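Local coordinates for protein multicopper oxidase type 1 (Nitrosomonas europaea, PDB 3G5W) that probably oxidises its substrates with bound copper ions, as a two-domain, laccase-like multicopper oxidase, at residues 173-178 with 258-263; 200-205 with 266-271; 226-231 with 236-241. One frame throughout, in Å; residues are numbered along the deposited sequence.

Overall arrangement
The three contacts step across one cupredoxin-like domain, each within reach of the second subunit. Interaction 2 lies in the middle: its centre is 11 Å from those of both interaction 1 and interaction 3, which are 21 Å apart and do not touch. The loop 173-178 meets the strand at 269-271, where Gln178 O lies 2.6 Å from Thr270 OG1, a probable hydrogen bond. On the other side, strands 200-204 and 227-230 are neighbours in one sheet, and His200 O is 2.8 Å from Ile230 N. Copper is bound only in interaction 2, by His203 and His205; the Phe174 side chain is about 11 Å from a Cu-O-Cu group, that of Ile230 about 12 Å from another.

Interaction 1. Residues 173-178 with 258-263; sequences SFPETQ and TTNGDK
Ser173 and Asn260 begin the contact, their CA atoms 7.4 Å apart. Ser173 presents its CB to the amide oxygen, 3.3 Å from Asn260 OD1, while its OG, lying beside the backbone N and anti to the carbonyl carbon (chi1 -54°), is hydrogen-bonded instead to Tyr167 O. Phe174 offers its carbonyl: Asn260 ND2 donates to Phe174 O over 2.9 Å, and the N-H...O angle of 170° makes the bond nearly straight. The donor lies in the carbonyl plane, and the oxygen is only 6° out of the amide plane of Asn260, so the two flat groups are well aligned. As Asn260 OD1 also accepts from Gly267 N, both ends of the amide are engaged, which fixes which end is oxygen and which nitrogen.

A cis peptide bond leads into Pro175. With Glu176 N bonded to Ser173 O at 2.7 Å, residues 173-176 form a type VIa turn, in which Pro175 CB sits 3.8 Å above one face of the Phe174 ring, toward its rim. Pro175 CD comes within 4.1 Å of Asn260 ND2, at the margin of the contact. Farther along, Thr177 OG1 bonds to Met269 O.

Asn260 is itself held by a type II' turn ending at Lys263, with Gly261 at the positive-phi position. Asn260 O accepts from Lys263 N and, at 3.1 Å, from Lys263 NZ; the two donors come from opposite faces of its carbonyl plane, and the ammonium lies well above that plane.

The contact thus joins two loops, one between strands 166-169 and 180-182, the other between strands 247-252 and 269-274. Phe174 rests on Met269 of strand 269-274, whereas Asn260 and Lys263 touch Tyr166 of strand 166-169.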
ATOM      1  N   SER A 173      22.462   2.217  -2.651  1.00 17.84           N
ATOM      2  CA  SER A 173      21.814   1.258  -3.539  1.00 18.30           C
ATOM      3  C   SER A 173      22.718   0.046  -3.750  1.00 18.67           C
ATOM      4  O   SER A 173      23.947   0.159  -3.731  1.00 18.26           O
ATOM      5  CB  SER A 173      21.490   1.890  -4.895  1.00 18.36           C
ATOM      6  OG  SER A 173      20.736   3.085  -4.758  1.00 19.25           O
ATOM      7  N   PHE A 174      22.101  -1.113  -3.938  1.00 18.75           N
ATOM      8  CA  PHE A 174      22.804  -2.280  -4.433  1.00 19.67           C
ATOM      9  C   PHE A 174      23.477  -1.891  -5.765  1.00 20.14           C
ATOM     10  O   PHE A 174      22.866  -1.189  -6.579  1.00 20.34           O
ATOM     11  CB  PHE A 174      21.814  -3.423  -4.663  1.00 20.01           C
ATOM     12  CG  PHE A 174      22.469  -4.729  -5.013  1.00 20.82           C
ATOM     13  CD1 PHE A 174      22.688  -5.080  -6.339  1.00 22.47           C
ATOM     14  CD2 PHE A 174      22.877  -5.604  -4.012  1.00 21.42           C
ATOM     15  CE1 PHE A 174      23.307  -6.289  -6.667  1.00 23.21           C
ATOM     16  CE2 PHE A 174      23.492  -6.807  -4.326  1.00 21.91           C
ATOM     17  CZ  PHE A 174      23.707  -7.148  -5.655  1.00 22.21           C
ATOM     18  N   PRO A 175      24.709  -2.377  -6.015  1.00 20.38           N
ATOM     19  CA  PRO A 175      25.506  -3.326  -5.223  1.00 20.48           C
ATOM     20  C   PRO A 175      26.392  -2.736  -4.120  1.00 20.51           C
ATOM     21  O   PRO A 175      27.325  -3.406  -3.674  1.00 20.49           O
ATOM     22  CB  PRO A 175      26.375  -4.004  -6.290  1.00 20.74           C
ATOM     23  CG  PRO A 175      26.599  -2.925  -7.313  1.00 21.19           C
ATOM     24  CD  PRO A 175      25.399  -1.998  -7.265  1.00 20.66           C
ATOM     25  N   GLU A 176      26.104  -1.519  -3.675  1.00 20.43           N
ATOM     26  CA  GLU A 176      26.920  -0.890  -2.631  1.00 20.62           C
ATOM     27  C   GLU A 176      26.311  -0.966  -1.220  1.00 20.17           C
ATOM     28  O   GLU A 176      26.810  -0.349  -0.271  1.00 19.60           O
ATOM     29  CB  GLU A 176      27.286   0.537  -3.027  1.00 20.95           C
ATOM     30  CG  GLU A 176      28.347   0.568  -4.112  1.00 22.74           C
ATOM     31  CD  GLU A 176      28.582   1.949  -4.675  1.00 24.99           C
ATOM     32  OE1 GLU A 176      28.645   2.918  -3.887  1.00 26.64           O
ATOM     33  OE2 GLU A 176      28.709   2.060  -5.913  1.00 27.09           O
ATOM     34  N   THR A 177      25.240  -1.745  -1.094  1.00 19.37           N
ATOM     35  CA  THR A 177      24.741  -2.179   0.209  1.00 19.14           C
ATOM     36  C   THR A 177      25.681  -3.245   0.782  1.00 18.92           C
ATOM     37  O   THR A 177      26.668  -3.602   0.141  1.00 19.22           O
ATOM     38  CB  THR A 177      23.306  -2.744   0.089  1.00 18.92           C
ATOM     39  OG1 THR A 177      23.260  -3.701  -0.973  1.00 20.26           O
ATOM     40  CG2 THR A 177      22.327  -1.631  -0.216  1.00 18.46           C
ATOM     41  N   GLN A 178      25.383  -3.750   1.980  1.00 18.63           N
ATOM     42  CA  GLN A 178      26.232  -4.755   2.623  1.00 18.32           C
ATOM     43  C   GLN A 178      25.468  -6.043   2.909  1.00 18.28           C
ATOM     44  O   GLN A 178      24.294  -5.994   3.266  1.00 18.22           O
ATOM     45  CB  GLN A 178      26.818  -4.210   3.938  1.00 18.44           C
ATOM     46  CG  GLN A 178      27.767  -3.032   3.757  1.00 18.04           C
ATOM     47  CD  GLN A 178      29.029  -3.401   3.008  1.00 20.06           C
ATOM     48  OE1 GLN A 178      29.574  -4.490   3.179  1.00 20.57           O
ATOM     49  NE2 GLN A 178      29.507  -2.484   2.174  1.00 20.86           N
ATOM     50  N   THR A 258      14.262  -1.774  -7.935  1.00 20.64           N
ATOM     51  CA  THR A 258      15.506  -2.551  -8.045  1.00 21.52           C
ATOM     52  C   THR A 258      16.346  -2.098  -9.247  1.00 21.20           C
ATOM     53  O   THR A 258      17.134  -2.868  -9.814  1.00 21.18           O
ATOM     54  CB  THR A 258      15.244  -4.070  -8.137  1.00 21.61           C
ATOM     55  OG1 THR A 258      14.442  -4.347  -9.293  1.00 23.69           O
ATOM     56  CG2 THR A 258      14.536  -4.580  -6.885  1.00 22.55           C
ATOM     57  N   THR A 259      16.172  -0.840  -9.625  1.00 21.34           N
ATOM     58  CA  THR A 259      16.952  -0.248 -10.708  1.00 21.98           C
ATOM     59  C   THR A 259      17.772   0.939 -10.196  1.00 21.89           C
ATOM     60  O   THR A 259      17.334   1.657  -9.285  1.00 21.88           O
ATOM     61  CB  THR A 259      16.062   0.188 -11.899  1.00 22.02           C
ATOM     62  OG1 THR A 259      15.007   1.037 -11.434  1.00 22.98           O
ATOM     63  CG2 THR A 259      15.447  -1.021 -12.602  1.00 22.67           C
ATOM     64  N   ASN A 260      18.968   1.109 -10.769  1.00 21.89           N
ATOM     65  CA  ASN A 260      19.800   2.296 -10.587  1.00 21.92           C
ATOM     66  C   ASN A 260      19.706   3.138 -11.854  1.00 22.64           C
ATOM     67  O   ASN A 260      20.273   2.774 -12.881  1.00 22.28           O
ATOM     68  CB  ASN A 260      21.269   1.902 -10.347  1.00 21.74           C
ATOM     69  CG  ASN A 260      21.487   1.203  -9.019  1.00 20.63           C
ATOM     70  OD1 ASN A 260      20.723   1.388  -8.068  1.00 19.25           O
ATOM     71  ND2 ASN A 260      22.547   0.397  -8.943  1.00 19.33           N
ATOM     72  N   GLY A 261      18.975   4.245 -11.796  1.00 23.31           N
ATOM     73  CA  GLY A 261      18.673   5.005 -13.008  1.00 24.51           C
ATOM     74  C   GLY A 261      17.910   4.102 -13.959  1.00 25.32           C
ATOM     75  O   GLY A 261      16.877   3.548 -13.588  1.00 25.24           O
ATOM     76  N   ASP A 262      18.414   3.914 -15.176  1.00 26.04           N
ATOM     77  CA  ASP A 262      17.758   2.955 -16.076  1.00 27.22           C
ATOM     78  C   ASP A 262      18.455   1.588 -16.212  1.00 27.10           C
ATOM     79  O   ASP A 262      18.161   0.816 -17.129  1.00 27.02           O
ATOM     80  CB  ASP A 262      17.415   3.584 -17.436  1.00 27.88           C
ATOM     81  CG  ASP A 262      18.624   4.070 -18.191  1.00 30.02           C
ATOM     82  OD1 ASP A 262      19.767   3.885 -17.712  1.00 32.31           O
ATOM     83  OD2 ASP A 262      18.418   4.647 -19.290  1.00 33.19           O
ATOM     84  N   LYS A 263      19.356   1.287 -15.279  1.00 27.04           N
ATOM     85  CA  LYS A 263      20.047  -0.001 -15.252  1.00 27.32           C
ATOM     86  C   LYS A 263      19.385  -0.952 -14.252  1.00 27.20           C
ATOM     87  O   LYS A 263      19.075  -0.543 -13.137  1.00 26.69           O
ATOM     88  CB  LYS A 263      21.518   0.176 -14.858  1.00 27.61           C
ATOM     89  CG  LYS A 263      22.366   1.021 -15.811  1.00 29.83           C
ATOM     90  CD  LYS A 263      22.520   2.448 -15.309  1.00 33.23           C
ATOM     91  CE  LYS A 263      23.461   2.542 -14.096  1.00 35.24           C
ATOM     92  NZ  LYS A 263      23.191   3.775 -13.292  1.00 35.22           N
TER

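Interaction 2. Residues 200-205 with 266-271; sequences HAIHTH and GGIMTT. With C1O (Cu-O linkage), chain H; C2O (Cu-O-Cu linkage), chain P.
Ile202 and Ile268 have the nearest CA atoms of the two segments, 8.8 Å apart, because strand 247-252 runs between strands 200-204 and 269-274 and the contact is made by side chains. Ile268 reaches across with two branches. Its CD1 meets the imidazole of His200 obliquely, 3.5 Å from His200 ND1, while Ile268 CG2 touches Ile202 CD1 at 4.0 Å; in both pairs the side chains lie roughly perpendicular. Ile268 CG1 stands beside its backbone N (chi1 -65°), leaving CG2 anti to that N and facing Ile202. His200 ND1 is hydrogen-bonded to Asp252 OD2, and NE2 weakly to Asp145 OD2; Leu143 of strand 137-146 touches His200, Ile202 and Ile268.

Farther along, His203 near the end of strand 200-204 binds CU4 of the Cu-O group through NE2 at 1.9 Å, and His205 just beyond the strand binds CU2 of the Cu-O-Cu group through NE2 at 2.0 Å. CU4 also lies 3.2 Å above one face of the His205 ring, near its rim.

Second-shell bonds orient these rings: His203 ND1 to Asp226 O, and His205 ND1 to Asp72 OD2 of the second subunit. His59 of that subunit shares CU4, and its His105, with His251 of this chain, shares CU2. The copper cluster is therefore completed only where subunits meet, consistent with the trinuclear centre of multicopper oxidases.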
ATOM      1  N   HIS A 200       7.037   0.157   0.026  1.00 16.52           N
ATOM      2  CA  HIS A 200       8.027  -0.853  -0.321  1.00 16.31           C
ATOM      3  C   HIS A 200       7.472  -2.208   0.080  1.00 16.12           C
ATOM      4  O   HIS A 200       6.723  -2.300   1.050  1.00 16.40           O
ATOM      5  CB  HIS A 200       9.353  -0.583   0.403  1.00 16.21           C
ATOM      6  CG  HIS A 200       9.888   0.793   0.166  1.00 16.64           C
ATOM      7  ND1 HIS A 200      10.585   1.132  -0.974  1.00 18.20           N
ATOM      8  CD2 HIS A 200       9.792   1.925   0.900  1.00 16.43           C
ATOM      9  CE1 HIS A 200      10.903   2.415  -0.926  1.00 16.84           C
ATOM     10  NE2 HIS A 200      10.432   2.918   0.200  1.00 18.65           N
ATOM     11  N   ALA A 201       7.841  -3.242  -0.670  1.00 16.25           N
ATOM     12  CA  ALA A 201       7.402  -4.618  -0.401  1.00 16.20           C
ATOM     13  C   ALA A 201       8.628  -5.506  -0.150  1.00 16.02           C
ATOM     14  O   ALA A 201       9.193  -6.069  -1.092  1.00 16.18           O
ATOM     15  CB  ALA A 201       6.596  -5.140  -1.569  1.00 16.41           C
ATOM     16  N   ILE A 202       9.048  -5.608   1.109  1.00 16.04           N
ATOM     17  CA  ILE A 202      10.323  -6.241   1.425  1.00 16.25           C
ATOM     18  C   ILE A 202      10.168  -7.753   1.505  1.00 16.39           C
ATOM     19  O   ILE A 202       9.500  -8.278   2.402  1.00 15.88           O
ATOM     20  CB  ILE A 202      10.995  -5.678   2.713  1.00 16.30           C
ATOM     21  CG1 ILE A 202      11.204  -4.156   2.622  1.00 16.76           C
ATOM     22  CG2 ILE A 202      12.326  -6.391   2.992  1.00 16.89           C
ATOM     23  CD1 ILE A 202      12.021  -3.693   1.418  1.00 18.51           C
ATOM     24  N   HIS A 203      10.816  -8.430   0.563  1.00 16.14           N
ATOM     25  CA  HIS A 203      10.729  -9.869   0.434  1.00 16.75           C
ATOM     26  C   HIS A 203      12.065 -10.542   0.786  1.00 17.15           C
ATOM     27  O   HIS A 203      13.116 -10.126   0.297  1.00 16.91           O
ATOM     28  CB  HIS A 203      10.281 -10.215  -0.990  1.00 16.58           C
ATOM     29  CG  HIS A 203      10.328 -11.675  -1.289  1.00 16.56           C
ATOM     30  ND1 HIS A 203       9.650 -12.608  -0.534  1.00 16.74           N
ATOM     31  CD2 HIS A 203      10.997 -12.371  -2.238  1.00 16.67           C
ATOM     32  CE1 HIS A 203       9.895 -13.817  -1.009  1.00 16.97           C
ATOM     33  NE2 HIS A 203      10.707 -13.701  -2.043  1.00 16.15           N
ATOM     34  N   THR A 204      12.014 -11.559   1.655  1.00 17.21           N
ATOM     35  CA  THR A 204      13.208 -12.322   2.045  1.00 17.54           C
ATOM     36  C   THR A 204      13.117 -13.786   1.586  1.00 17.35           C
ATOM     37  O   THR A 204      12.166 -14.494   1.926  1.00 17.46           O
ATOM     38  CB  THR A 204      13.450 -12.259   3.585  1.00 17.76           C
ATOM     39  OG1 THR A 204      13.479 -10.891   4.019  1.00 18.86           O
ATOM     40  CG2 THR A 204      14.786 -12.937   3.973  1.00 17.92           C
ATOM     41  N   HIS A 205      14.106 -14.224   0.810  1.00 16.90           N
ATOM     42  CA  HIS A 205      14.180 -15.610   0.325  1.00 16.80           C
ATOM     43  C   HIS A 205      14.589 -16.582   1.429  1.00 16.75           C
ATOM     44  O   HIS A 205      15.336 -16.215   2.333  1.00 16.76           O
ATOM     45  CB  HIS A 205      15.220 -15.724  -0.785  1.00 16.18           C
ATOM     46  CG  HIS A 205      14.845 -15.036  -2.062  1.00 16.61           C
ATOM     47  ND1 HIS A 205      15.226 -15.521  -3.294  1.00 16.52           N
ATOM     48  CD2 HIS A 205      14.136 -13.908  -2.305  1.00 16.72           C
ATOM     49  CE1 HIS A 205      14.772 -14.716  -4.242  1.00 17.75           C
ATOM     50  NE2 HIS A 205      14.101 -13.733  -3.667  1.00 17.47           N
ATOM     51  N   GLY A 266      19.847  -3.189  -9.171  1.00 24.67           N
ATOM     52  CA  GLY A 266      20.257  -2.148  -8.237  1.00 23.01           C
ATOM     53  C   GLY A 266      19.207  -1.889  -7.174  1.00 21.88           C
ATOM     54  O   GLY A 266      18.438  -2.785  -6.823  1.00 21.38           O
ATOM     55  N   GLY A 267      19.181  -0.659  -6.670  1.00 20.79           N
ATOM     56  CA  GLY A 267      18.152  -0.224  -5.726  1.00 19.77           C
ATOM     57  C   GLY A 267      18.153  -0.945  -4.392  1.00 19.15           C
ATOM     58  O   GLY A 267      19.217  -1.235  -3.825  1.00 18.35           O
ATOM     59  N   ILE A 268      16.949  -1.220  -3.895  1.00 18.89           N
ATOM     60  CA  ILE A 268      16.738  -1.777  -2.554  1.00 18.83           C
ATOM     61  C   ILE A 268      16.905  -3.304  -2.580  1.00 19.30           C
ATOM     62  O   ILE A 268      15.970  -4.056  -2.867  1.00 18.28           O
ATOM     63  CB  ILE A 268      15.375  -1.310  -1.945  1.00 18.66           C
ATOM     64  CG1 ILE A 268      15.409   0.210  -1.721  1.00 18.24           C
ATOM     65  CG2 ILE A 268      15.081  -2.025  -0.613  1.00 18.48           C
ATOM     66  CD1 ILE A 268      14.050   0.873  -1.462  1.00 18.99           C
ATOM     67  N   MET A 269      18.121  -3.736  -2.278  1.00 19.97           N
ATOM     68  CA  MET A 269      18.516  -5.125  -2.442  1.00 22.12           C
ATOM     69  C   MET A 269      19.795  -5.410  -1.649  1.00 20.85           C
ATOM     70  O   MET A 269      20.736  -4.611  -1.663  1.00 20.27           O
ATOM     71  CB  MET A 269      18.717  -5.392  -3.941  1.00 21.55           C
ATOM     72  CG  MET A 269      19.241  -6.748  -4.323  1.00 24.74           C
ATOM     73  SD  MET A 269      18.621  -7.293  -5.936  1.00 28.83           S
ATOM     74  CE  MET A 269      19.156  -5.988  -7.047  1.00 27.05           C
ATOM     75  N   THR A 270      19.807  -6.535  -0.939  1.00 20.47           N
ATOM     76  CA  THR A 270      21.044  -7.091  -0.385  1.00 20.03           C
ATOM     77  C   THR A 270      20.935  -8.623  -0.312  1.00 20.03           C
ATOM     78  O   THR A 270      19.994  -9.209  -0.865  1.00 19.23           O
ATOM     79  CB  THR A 270      21.470  -6.434   0.975  1.00 20.01           C
ATOM     80  OG1 THR A 270      22.798  -6.856   1.315  1.00 20.44           O
ATOM     81  CG2 THR A 270      20.524  -6.787   2.122  1.00 19.77           C
ATOM     82  N   THR A 271      21.905  -9.267   0.331  1.00 19.95           N
ATOM     83  CA  THR A 271      21.839 -10.710   0.557  1.00 20.24           C
ATOM     84  C   THR A 271      22.048 -11.052   2.023  1.00 20.30           C
ATOM     85  O   THR A 271      22.620 -10.260   2.781  1.00 20.71           O
ATOM     86  CB  THR A 271      22.883 -11.489  -0.287  1.00 20.17           C
ATOM     87  OG1 THR A 271      24.204 -11.158   0.157  1.00 20.78           O
ATOM     88  CG2 THR A 271      22.751 -11.158  -1.761  1.00 20.00           C
TER
HETATM   89 CU4  C1O H   2      11.100 -15.051  -3.365  1.00 22.97          CU
HETATM   90  O3  C1O H   2      10.861 -17.192  -1.552  1.00 14.19           O
HETATM   91 CU2  C2O P 362      13.587 -12.282  -4.971  1.00 22.05          CU
HETATM   92 CU3  C2O P 362       8.780 -13.199  -6.100  1.00 20.23          CU
HETATM   93  O1  C2O P 362      11.366 -12.602  -5.688  1.00 23.41           O

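Interaction 3. Residues 226-231 with 236-241; sequences DTVLIG and YDVILN
Val228 and Ile230 face Tyr236 and Val238 between two strands that run antiparallel at 171°, their axes 9.5 Å apart. That spacing, and the absence of hydrogen bonds between them, show that they belong to the two different sheets of a cupredoxin beta sandwich: strand 227-230 pairs with strand 200-204, whereas strand 235-241 lies between strands 187-194 and 209-214. Val228, Ile230 and Val238 are buried between the sheets, while Tyr236 is partly exposed.

Ile230 runs alongside Tyr236 in the opposite direction. Both of its torsions are extended (chi1 -177°, chi2 175°), which carries CG1 and CD1 past the ring edge; Ile230 CG1 lies in the ring plane, 3.6 Å from Tyr236 CD2. Val228 spreads its two methyls over two partners. Its CG1 approaches the root of the ring obliquely, 4.1 Å from Tyr236 CG, and its CG2 meets Val238 CG2 at 3.8 Å, the two valines lying antiparallel side by side. The tyrosine also touches Ile211 and Lys214 of strand 209-214.

An alanine in place of Tyr236 would probably leave Ile230 and Val228 without the ring they pack against and open a gap between the sheets.

Just before strand 227-230, Asp226 OD2 forms a salt bridge with Arg235 of the second subunit; within the chain, Thr227 OG1 donates to Asp226 OD1 at 2.8 Å. The hydroxyl of the tyrosine reaches backbone through one water: Tyr236 OH donates to it over 3.0 Å, and the water in turn donates to Leu229 O at 2.8 Å.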
ATOM      1  N   ASP A 226       6.264 -13.857   3.764  1.00 20.21           N
ATOM      2  CA  ASP A 226       7.564 -13.686   3.124  1.00 19.79           C
ATOM      3  C   ASP A 226       7.787 -12.297   2.526  1.00 19.39           C
ATOM      4  O   ASP A 226       8.909 -11.964   2.147  1.00 18.42           O
ATOM      5  CB  ASP A 226       7.836 -14.795   2.087  1.00 20.18           C
ATOM      6  CG  ASP A 226       6.809 -14.833   0.958  1.00 21.04           C
ATOM      7  OD1 ASP A 226       6.550 -13.793   0.321  1.00 22.68           O
ATOM      8  OD2 ASP A 226       6.267 -15.929   0.686  1.00 23.26           O
ATOM      9  N   THR A 227       6.711 -11.507   2.448  1.00 18.96           N
ATOM     10  CA  THR A 227       6.755 -10.152   1.884  1.00 19.24           C
ATOM     11  C   THR A 227       6.018  -9.173   2.805  1.00 19.18           C
ATOM     12  O   THR A 227       4.852  -9.385   3.156  1.00 19.43           O
ATOM     13  CB  THR A 227       6.171 -10.110   0.435  1.00 19.04           C
ATOM     14  OG1 THR A 227       6.848 -11.071  -0.385  1.00 19.84           O
ATOM     15  CG2 THR A 227       6.325  -8.729  -0.202  1.00 18.87           C
ATOM     16  N   VAL A 228       6.720  -8.116   3.202  1.00 18.77           N
ATOM     17  CA  VAL A 228       6.201  -7.118   4.128  1.00 18.77           C
ATOM     18  C   VAL A 228       5.931  -5.812   3.385  1.00 18.59           C
ATOM     19  O   VAL A 228       6.866  -5.134   2.954  1.00 18.03           O
ATOM     20  CB  VAL A 228       7.206  -6.837   5.284  1.00 18.88           C
ATOM     21  CG1 VAL A 228       6.609  -5.845   6.287  1.00 19.20           C
ATOM     22  CG2 VAL A 228       7.634  -8.152   5.985  1.00 20.19           C
ATOM     23  N   LEU A 229       4.655  -5.459   3.250  1.00 18.55           N
ATOM     24  CA  LEU A 229       4.280  -4.198   2.619  1.00 19.06           C
ATOM     25  C   LEU A 229       4.383  -3.077   3.652  1.00 18.82           C
ATOM     26  O   LEU A 229       3.670  -3.090   4.671  1.00 19.23           O
ATOM     27  CB  LEU A 229       2.865  -4.291   2.030  1.00 18.92           C
ATOM     28  CG  LEU A 229       2.493  -3.277   0.941  1.00 20.11           C
ATOM     29  CD1 LEU A 229       3.305  -3.526  -0.323  1.00 20.79           C
ATOM     30  CD2 LEU A 229       0.984  -3.345   0.637  1.00 19.90           C
ATOM     31  N   ILE A 230       5.292  -2.131   3.408  1.00 18.24           N
ATOM     32  CA  ILE A 230       5.579  -1.054   4.361  1.00 17.54           C
ATOM     33  C   ILE A 230       5.469   0.333   3.705  1.00 17.68           C
ATOM     34  O   ILE A 230       6.086   0.601   2.673  1.00 17.64           O
ATOM     35  CB  ILE A 230       6.943  -1.263   5.106  1.00 17.80           C
ATOM     36  CG1 ILE A 230       7.174  -0.157   6.145  1.00 16.83           C
ATOM     37  CG2 ILE A 230       8.117  -1.395   4.127  1.00 18.11           C
ATOM     38  CD1 ILE A 230       8.414  -0.330   6.994  1.00 16.72           C
ATOM     39  N   GLY A 231       4.649   1.192   4.303  1.00 18.03           N
ATOM     40  CA  GLY A 231       4.350   2.511   3.748  1.00 17.96           C
ATOM     41  C   GLY A 231       5.084   3.619   4.472  1.00 18.13           C
ATOM     42  O   GLY A 231       5.628   3.394   5.550  1.00 18.26           O
ATOM     43  N   TYR A 236       8.188  -1.633  10.727  1.00 18.04           N
ATOM     44  CA  TYR A 236       7.923  -3.028  11.029  1.00 18.65           C
ATOM     45  C   TYR A 236       9.197  -3.708  11.502  1.00 18.91           C
ATOM     46  O   TYR A 236      10.241  -3.576  10.864  1.00 19.09           O
ATOM     47  CB  TYR A 236       7.371  -3.746   9.796  1.00 18.99           C
ATOM     48  CG  TYR A 236       5.937  -3.376   9.490  1.00 19.64           C
ATOM     49  CD1 TYR A 236       4.885  -3.988  10.166  1.00 19.55           C
ATOM     50  CD2 TYR A 236       5.632  -2.406   8.536  1.00 20.00           C
ATOM     51  CE1 TYR A 236       3.560  -3.652   9.900  1.00 20.50           C
ATOM     52  CE2 TYR A 236       4.304  -2.061   8.258  1.00 20.67           C
ATOM     53  CZ  TYR A 236       3.276  -2.692   8.943  1.00 20.64           C
ATOM     54  OH  TYR A 236       1.960  -2.360   8.686  1.00 20.23           O
ATOM     55  N   ASP A 237       9.110  -4.418  12.628  1.00 18.89           N
ATOM     56  CA  ASP A 237      10.195  -5.296  13.062  1.00 19.07           C
ATOM     57  C   ASP A 237       9.894  -6.712  12.603  1.00 18.98           C
ATOM     58  O   ASP A 237       8.866  -7.297  12.968  1.00 18.79           O
ATOM     59  CB  ASP A 237      10.389  -5.262  14.586  1.00 19.14           C
ATOM     60  CG  ASP A 237      10.826  -3.891  15.100  1.00 20.65           C
ATOM     61  OD1 ASP A 237      11.572  -3.842  16.096  1.00 22.72           O
ATOM     62  OD2 ASP A 237      10.413  -2.856  14.529  1.00 24.39           O
ATOM     63  N   VAL A 238      10.801  -7.254  11.803  1.00 18.98           N
ATOM     64  CA  VAL A 238      10.650  -8.592  11.255  1.00 19.37           C
ATOM     65  C   VAL A 238      11.698  -9.491  11.887  1.00 19.33           C
ATOM     66  O   VAL A 238      12.898  -9.202  11.810  1.00 19.74           O
ATOM     67  CB  VAL A 238      10.799  -8.598   9.718  1.00 19.42           C
ATOM     68  CG1 VAL A 238      10.576 -10.003   9.157  1.00 20.06           C
ATOM     69  CG2 VAL A 238       9.816  -7.616   9.080  1.00 19.41           C
ATOM     70  N   ILE A 239      11.238 -10.563  12.524  1.00 19.34           N
ATOM     71  CA  ILE A 239      12.145 -11.530  13.135  1.00 19.60           C
ATOM     72  C   ILE A 239      12.274 -12.780  12.250  1.00 19.69           C
ATOM     73  O   ILE A 239      11.271 -13.341  11.798  1.00 19.20           O
ATOM     74  CB  ILE A 239      11.756 -11.837  14.614  1.00 19.80           C
ATOM     75  CG1 ILE A 239      12.317 -10.738  15.523  1.00 21.48           C
ATOM     76  CG2 ILE A 239      12.358 -13.171  15.086  1.00 20.12           C
ATOM     77  CD1 ILE A 239      11.309  -9.802  16.100  1.00 23.83           C
ATOM     78  N   LEU A 240      13.515 -13.174  11.974  1.00 19.85           N
ATOM     79  CA  LEU A 240      13.798 -14.317  11.119  1.00 20.71           C
ATOM     80  C   LEU A 240      14.681 -15.315  11.861  1.00 20.99           C
ATOM     81  O   LEU A 240      15.736 -14.944  12.391  1.00 20.53           O
ATOM     82  CB  LEU A 240      14.512 -13.862   9.831  1.00 20.98           C
ATOM     83  CG  LEU A 240      13.946 -12.795   8.886  1.00 22.13           C
ATOM     84  CD1 LEU A 240      15.063 -12.260   7.976  1.00 24.45           C
ATOM     85  CD2 LEU A 240      12.840 -13.357   8.033  1.00 23.14           C
ATOM     86  N   ASN A 241      14.253 -16.573  11.905  1.00 21.72           N
ATOM     87  CA  ASN A 241      15.078 -17.643  12.469  1.00 22.51           C
ATOM     88  C   ASN A 241      16.028 -18.124  11.384  1.00 22.30           C
ATOM     89  O   ASN A 241      15.587 -18.539  10.308  1.00 21.99           O
ATOM     90  CB  ASN A 241      14.221 -18.808  12.993  1.00 23.20           C
ATOM     91  CG  ASN A 241      13.295 -18.402  14.135  1.00 26.22           C
ATOM     92  OD1 ASN A 241      13.629 -17.553  14.967  1.00 29.51           O
ATOM     93  ND2 ASN A 241      12.111 -19.017  14.181  1.00 28.61           N
TER
HETATM   94  O   HOH W   1       1.683  -1.517   5.821  1.00 22.63           O